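Local coordinates for protein CT253 (Chlamydia trachomatis serovar L2, PDB 6UXC) that is of unknown function, and is probably a membrane-attached lipoprotein built round a mixed beta-sheet with a sodium ion at the end of one helix, at residues A22-F27 and G69-F74; E48-L53 and L59-H64. One frame throughout, in Å; residues are numbered along the deposited sequence.

Interaction 1: A22-F27 and G69-F74; sequences AMLPVF and GVAAQF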
loop_
_atom_site.group_PDB
_atom_site.type_symbol
_atom_site.label_atom_id
_atom_site.label_comp_id
_atom_site.label_asym_id
_atom_site.label_seq_id
_atom_site.Cartn_x
_atom_site.Cartn_y
_atom_site.Cartn_z
ATOM N N ALA A 22 -7.434 8.700 -3.766
ATOM C CA ALA A 22 -6.109 8.904 -4.334
ATOM C C ALA A 22 -5.166 7.973 -3.585
ATOM O O ALA A 22 -5.229 7.921 -2.351
ATOM C CB ALA A 22 -5.655 10.343 -4.159
ATOM N N MET A 23 -4.319 7.236 -4.301
ATOM C CA MET A 23 -3.300 6.414 -3.646
ATOM C C MET A 23 -1.948 7.104 -3.763
ATOM O O MET A 23 -1.496 7.417 -4.875
ATOM C CB MET A 23 -3.187 5.014 -4.248
ATOM C CG MET A 23 -2.286 4.025 -3.401
ATOM S SD MET A 23 -1.788 2.697 -4.513
ATOM C CE MET A 23 -0.460 3.503 -5.440
ATOM N N LEU A 24 -1.305 7.329 -2.622
ATOM C CA LEU A 24 0.070 7.801 -2.652
ATOM C C LEU A 24 1.012 6.665 -3.028
ATOM O O LEU A 24 0.766 5.503 -2.702
ATOM C CB LEU A 24 0.482 8.332 -1.293
ATOM C CG LEU A 24 -0.439 9.409 -0.703
ATOM C CD1 LEU A 24 0.040 9.874 0.652
ATOM C CD2 LEU A 24 -0.582 10.597 -1.681
ATOM N N PRO A 25 2.129 6.977 -3.666
ATOM C CA PRO A 25 3.182 5.968 -3.793
ATOM C C PRO A 25 3.486 5.361 -2.435
ATOM O O PRO A 25 3.572 6.055 -1.418
ATOM C CB PRO A 25 4.374 6.764 -4.328
ATOM C CG PRO A 25 3.751 7.946 -5.029
ATOM C CD PRO A 25 2.537 8.288 -4.224
ATOM N N VAL A 26 3.696 4.047 -2.435
ATOM C CA VAL A 26 4.010 3.369 -1.193
ATOM C C VAL A 26 5.341 3.874 -0.633
ATOM O O VAL A 26 6.355 4.018 -1.336
ATOM C CB VAL A 26 3.997 1.849 -1.426
ATOM C CG1 VAL A 26 4.614 1.093 -0.204
ATOM C CG2 VAL A 26 2.561 1.377 -1.738
ATOM N N PHE A 27 5.333 4.134 0.664
ATOM C CA PHE A 27 6.466 4.677 1.397
ATOM C C PHE A 27 7.269 3.527 1.999
ATOM O O PHE A 27 6.688 2.593 2.559
ATOM C CB PHE A 27 5.930 5.600 2.491
ATOM C CG PHE A 27 6.938 6.471 3.152
ATOM C CD1 PHE A 27 7.680 7.383 2.420
ATOM C CD2 PHE A 27 7.096 6.440 4.531
ATOM C CE1 PHE A 27 8.593 8.235 3.059
ATOM C CE2 PHE A 27 7.990 7.290 5.182
ATOM C CZ PHE A 27 8.740 8.182 4.433
ATOM N N GLY A 69 6.837 16.131 -1.453
ATOM C CA GLY A 69 6.622 16.645 -0.116
ATOM C C GLY A 69 5.165 16.611 0.262
ATOM O O GLY A 69 4.827 16.436 1.436
ATOM N N VAL A 70 4.285 16.727 -0.724
ATOM C CA VAL A 70 2.866 16.653 -0.436
ATOM C C VAL A 70 2.472 15.222 -0.089
ATOM O O VAL A 70 1.656 14.996 0.800
ATOM C CB VAL A 70 2.049 17.200 -1.615
ATOM C CG1 VAL A 70 0.573 16.790 -1.531
ATOM C CG2 VAL A 70 2.174 18.732 -1.662
ATOM N N ALA A 71 3.006 14.240 -0.807
ATOM C CA ALA A 71 2.722 12.861 -0.428
ATOM C C ALA A 71 3.359 12.526 0.915
ATOM O O ALA A 71 2.756 11.848 1.764
ATOM C CB ALA A 71 3.230 11.907 -1.506
ATOM N N ALA A 72 4.588 12.996 1.127
ATOM C CA ALA A 72 5.331 12.560 2.301
ATOM C C ALA A 72 4.632 12.954 3.585
ATOM O O ALA A 72 4.732 12.241 4.601
ATOM C CB ALA A 72 6.741 13.148 2.253
ATOM N N GLN A 73 3.945 14.095 3.590
ATOM C CA GLN A 73 3.378 14.573 4.841
ATOM C C GLN A 73 2.389 13.574 5.432
ATOM O O GLN A 73 2.201 13.543 6.651
ATOM C CB GLN A 73 2.741 15.951 4.629
ATOM C CG GLN A 73 1.590 15.956 3.788
ATOM C CD GLN A 73 1.243 17.358 3.289
ATOM O OE1 GLN A 73 1.514 18.376 3.923
ATOM N NE2 GLN A 73 0.620 17.393 2.155
ATOM N N PHE A 74 1.753 12.745 4.593
ATOM C CA PHE A 74 0.776 11.780 5.096
ATOM C C PHE A 74 1.419 10.603 5.811
ATOM O O PHE A 74 0.703 9.830 6.461
ATOM C CB PHE A 74 -0.101 11.273 3.939
ATOM C CG PHE A 74 -1.001 12.331 3.371
ATOM C CD1 PHE A 74 -0.576 13.136 2.330
ATOM C CD2 PHE A 74 -2.273 12.516 3.896
ATOM C CE1 PHE A 74 -1.428 14.125 1.816
ATOM C CE2 PHE A 74 -3.097 13.492 3.399
ATOM C CZ PHE A 74 -2.664 14.293 2.352
#
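Leu24 reaches from strand 19-28, an inner strand of the mixed beta-sheet, to the short helix 68-72, which packs on the sheet face that Leu24 points to. Met23, the residue before it, turns to the other face and packs on helix 41-55. The two methyls of Leu24 divide the work. Leu24 CD2 lies 4.0 Å from Ala71 CB, where Leu24 and Ala71 also bring the two backbones nearest, with CA atoms 6.1 Å apart. Leu24 CD1 slips in beside the backbone, 3.5 Å from Ala71 O, and lies 3.6 Å from Phe74 CB. The side chains of Leu24 and Phe74 cross at about a right angle, and Leu24 CD1 comes obliquely to the root of the ring, 3.7 Å from Phe74 CD1. With chi1 near -68°, the ring swings away from its own carbonyl carbon; its plane stands perpendicular to the one through CA, CB and CG, turning an edge to Ala71 O, which lies in the ring plane. Ala71 O, with apolar neighbours in Leu24 CD1 and the ring, accepts a hydrogen bond from Phe74 N at 3.1 Å. Further apolar cover comes from Val95 and Ala97 against Leu24, and from Ile81 and Leu89 against Phe74, whose ring also packs edge-to-face with Phe123. Across the contact everything is van der Waals packing, and its two largest side chains are buried. At the back of the helical turn Gln73 NE2, which also bonds to Leu85 O, turns back to Val70 O at 2.9 Å, in the carbonyl plane and on a lone pair, but the N-H...O angle is 133° and the oxygen lies 29° out of the Gln73 amide plane.

Interaction 2: E48-L53 and L59-H64; sequences EISRRL and LLLIKH. With NA (sodium ion), chain C.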
loop_
_atom_site.group_PDB
_atom_site.type_symbol
_atom_site.label_atom_id
_atom_site.label_comp_id
_atom_site.label_asym_id
_atom_site.label_seq_id
_atom_site.Cartn_x
_atom_site.Cartn_y
_atom_site.Cartn_z
ATOM N N GLU A 48 0.532 -3.070 -7.224
ATOM C CA GLU A 48 -0.417 -4.116 -6.880
ATOM C C GLU A 48 -1.579 -3.565 -6.060
ATOM O O GLU A 48 -2.726 -3.993 -6.241
ATOM C CB GLU A 48 0.301 -5.242 -6.131
ATOM C CG GLU A 48 1.275 -6.058 -7.003
ATOM C CD GLU A 48 0.569 -6.884 -8.078
ATOM O OE1 GLU A 48 -0.620 -7.243 -7.890
ATOM O OE2 GLU A 48 1.196 -7.184 -9.112
ATOM N N ILE A 49 -1.311 -2.615 -5.169
ATOM C CA ILE A 49 -2.410 -1.991 -4.442
ATOM C C ILE A 49 -3.213 -1.111 -5.379
ATOM O O ILE A 49 -4.448 -1.123 -5.356
ATOM C CB ILE A 49 -1.893 -1.207 -3.222
ATOM C CG1 ILE A 49 -1.254 -2.176 -2.234
ATOM C CG2 ILE A 49 -3.031 -0.442 -2.584
ATOM C CD1 ILE A 49 -0.320 -1.486 -1.234
ATOM N N SER A 50 -2.532 -0.363 -6.239
ATOM C CA SER A 50 -3.255 0.486 -7.184
ATOM C C SER A 50 -4.149 -0.342 -8.089
ATOM O O SER A 50 -5.309 0.014 -8.318
ATOM C CB SER A 50 -2.264 1.331 -8.000
ATOM O OG SER A 50 -2.950 2.088 -9.028
ATOM N N ARG A 51 -3.645 -1.463 -8.613
ATOM C CA ARG A 51 -4.480 -2.289 -9.474
ATOM C C ARG A 51 -5.739 -2.755 -8.741
ATOM O O ARG A 51 -6.823 -2.851 -9.327
ATOM C CB ARG A 51 -3.703 -3.501 -9.994
ATOM C CG ARG A 51 -2.747 -3.188 -11.119
ATOM C CD ARG A 51 -1.952 -4.424 -11.525
ATOM N NE ARG A 51 -0.992 -4.139 -12.579
ATOM C CZ ARG A 51 -1.272 -4.178 -13.878
ATOM N NH1 ARG A 51 -2.483 -4.478 -14.300
ATOM N NH2 ARG A 51 -0.325 -3.916 -14.760
ATOM N N ARG A 52 -5.610 -3.079 -7.461
ATOM C CA ARG A 52 -6.756 -3.573 -6.705
ATOM C C ARG A 52 -7.733 -2.471 -6.321
ATOM O O ARG A 52 -8.941 -2.737 -6.209
ATOM C CB ARG A 52 -6.251 -4.315 -5.469
ATOM C CG ARG A 52 -5.669 -5.693 -5.807
ATOM C CD ARG A 52 -5.020 -6.340 -4.589
ATOM N NE ARG A 52 -4.590 -7.711 -4.867
ATOM C CZ ARG A 52 -3.477 -8.030 -5.522
ATOM N NH1 ARG A 52 -2.664 -7.075 -5.982
ATOM N NH2 ARG A 52 -3.180 -9.308 -5.729
ATOM N N LEU A 53 -7.243 -1.259 -6.066
ATOM C CA LEU A 53 -8.167 -0.159 -5.819
ATOM C C LEU A 53 -8.895 0.187 -7.101
ATOM O O LEU A 53 -10.093 0.505 -7.081
ATOM C CB LEU A 53 -7.409 1.049 -5.277
ATOM C CG LEU A 53 -6.712 0.888 -3.933
ATOM C CD1 LEU A 53 -5.876 2.145 -3.642
ATOM C CD2 LEU A 53 -7.721 0.693 -2.850
ATOM N N LEU A 59 -14.581 1.706 -4.997
ATOM C CA LEU A 59 -13.670 2.839 -4.894
ATOM C C LEU A 59 -13.331 3.338 -6.285
ATOM O O LEU A 59 -13.054 2.537 -7.182
ATOM C CB LEU A 59 -12.379 2.448 -4.169
ATOM C CG LEU A 59 -12.600 1.873 -2.766
ATOM C CD1 LEU A 59 -11.248 1.410 -2.190
ATOM C CD2 LEU A 59 -13.287 2.847 -1.821
ATOM N N LEU A 60 -13.357 4.660 -6.465
ATOM C CA LEU A 60 -13.018 5.286 -7.738
ATOM C C LEU A 60 -11.625 5.883 -7.597
ATOM O O LEU A 60 -11.439 6.855 -6.863
ATOM C CB LEU A 60 -14.014 6.379 -8.100
ATOM C CG LEU A 60 -13.794 7.090 -9.437
ATOM C CD1 LEU A 60 -13.769 6.104 -10.564
ATOM C CD2 LEU A 60 -14.903 8.118 -9.681
ATOM N N LEU A 61 -10.666 5.331 -8.313
ATOM C CA LEU A 61 -9.260 5.659 -8.097
ATOM C C LEU A 61 -8.870 6.732 -9.096
ATOM O O LEU A 61 -8.903 6.504 -10.322
ATOM C CB LEU A 61 -8.380 4.427 -8.248
ATOM C CG LEU A 61 -6.883 4.656 -8.111
ATOM C CD1 LEU A 61 -6.480 5.032 -6.699
ATOM C CD2 LEU A 61 -6.121 3.444 -8.581
ATOM N N ILE A 62 -8.517 7.910 -8.577
ATOM C CA ILE A 62 -8.148 9.021 -9.432
ATOM C C ILE A 62 -6.667 8.962 -9.753
ATOM O O ILE A 62 -5.864 8.303 -9.074
ATOM C CB ILE A 62 -8.491 10.394 -8.812
ATOM C CG1 ILE A 62 -7.513 10.748 -7.678
ATOM C CG2 ILE A 62 -9.912 10.434 -8.405
ATOM C CD1 ILE A 62 -7.358 12.207 -7.449
ATOM N N LYS A 63 -6.301 9.678 -10.826
ATOM C CA LYS A 63 -4.931 10.006 -11.146
ATOM C C LYS A 63 -4.571 11.390 -10.593
ATOM O O LYS A 63 -5.273 12.372 -10.836
ATOM C CB LYS A 63 -4.754 9.940 -12.666
ATOM C CG LYS A 63 -3.397 10.415 -13.169
ATOM C CD LYS A 63 -2.290 9.484 -12.812
ATOM C CE LYS A 63 -0.952 10.112 -13.232
ATOM N NZ LYS A 63 0.239 9.331 -12.847
ATOM N N HIS A 64 -3.489 11.456 -9.817
ATOM C CA HIS A 64 -3.003 12.736 -9.310
ATOM C C HIS A 64 -1.518 12.873 -9.636
ATOM O O HIS A 64 -0.864 11.934 -10.116
ATOM C CB HIS A 64 -3.218 12.862 -7.806
ATOM C CG HIS A 64 -2.433 11.867 -7.041
ATOM N ND1 HIS A 64 -1.136 12.095 -6.618
ATOM C CD2 HIS A 64 -2.751 10.617 -6.636
ATOM C CE1 HIS A 64 -0.687 11.017 -6.003
ATOM N NE2 HIS A 64 -1.656 10.112 -5.990
HETATM NA NA NA C . -12.070 1.058 -8.459
HETATM O O HOH W 1 -11.232 2.995 -9.990
HETATM O O HOH W 2 -13.668 1.614 -10.355
#
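Two carbonyl oxygens, Leu53 O and Leu59 O, 3.6 Å apart, both bind one sodium ion. The ion lies 2.5 Å from Leu53 O and 2.2 Å from Leu59 O; two waters and the carbonyl oxygens of His54 and Ser56 complete six ligands. Water 1 accepts a hydrogen bond from Leu61 N at 2.9 Å, tying the ion's shell to the strand. Next to the ion, helix 48-53 and strand 59-61 run at 125° to each other and pack through leucines. Leu53 CD2 meets Leu59 CD1 at 3.7 Å, the two side chains crossing obliquely. Leu61, its CG anti to the backbone N (chi1 177°), extends toward the helix, and its CD2 rests 3.5 Å from Ser50 OG and equally close to Ser50 O. Further back, Arg52 NH1 makes a salt bridge with Glu48 OE1 (2.8 Å) through the anti lone pair and also bonds to Glu48 O from above the carbonyl plane, on the face opposite to Arg52 N. The ion is held by neutral oxygens alone, with no carboxylate among them; the negative end of the helix dipole probably helps to offset its charge.

How the interactions relate
From the N terminus the chain runs up strand 19-28, helix 41-55 runs back across one face of the sheet, and strand 59-61 then lies beside strand 19-28 and parallel to it: a beta-alpha-beta unit. Interaction 2 closes the short turn between that helix and its second strand. The chain then crosses to the other face, where helix 68-72 comes back over strand 19-28 and interaction 1 closes the larger loop, with interaction 2 nested inside. The two also touch: Met23 O makes a probable hydrogen bond with His64 NE2, and Met23 SD packs near Ser50 N. Around Met23 and Leu24, strand 19-28 has a helix on each face.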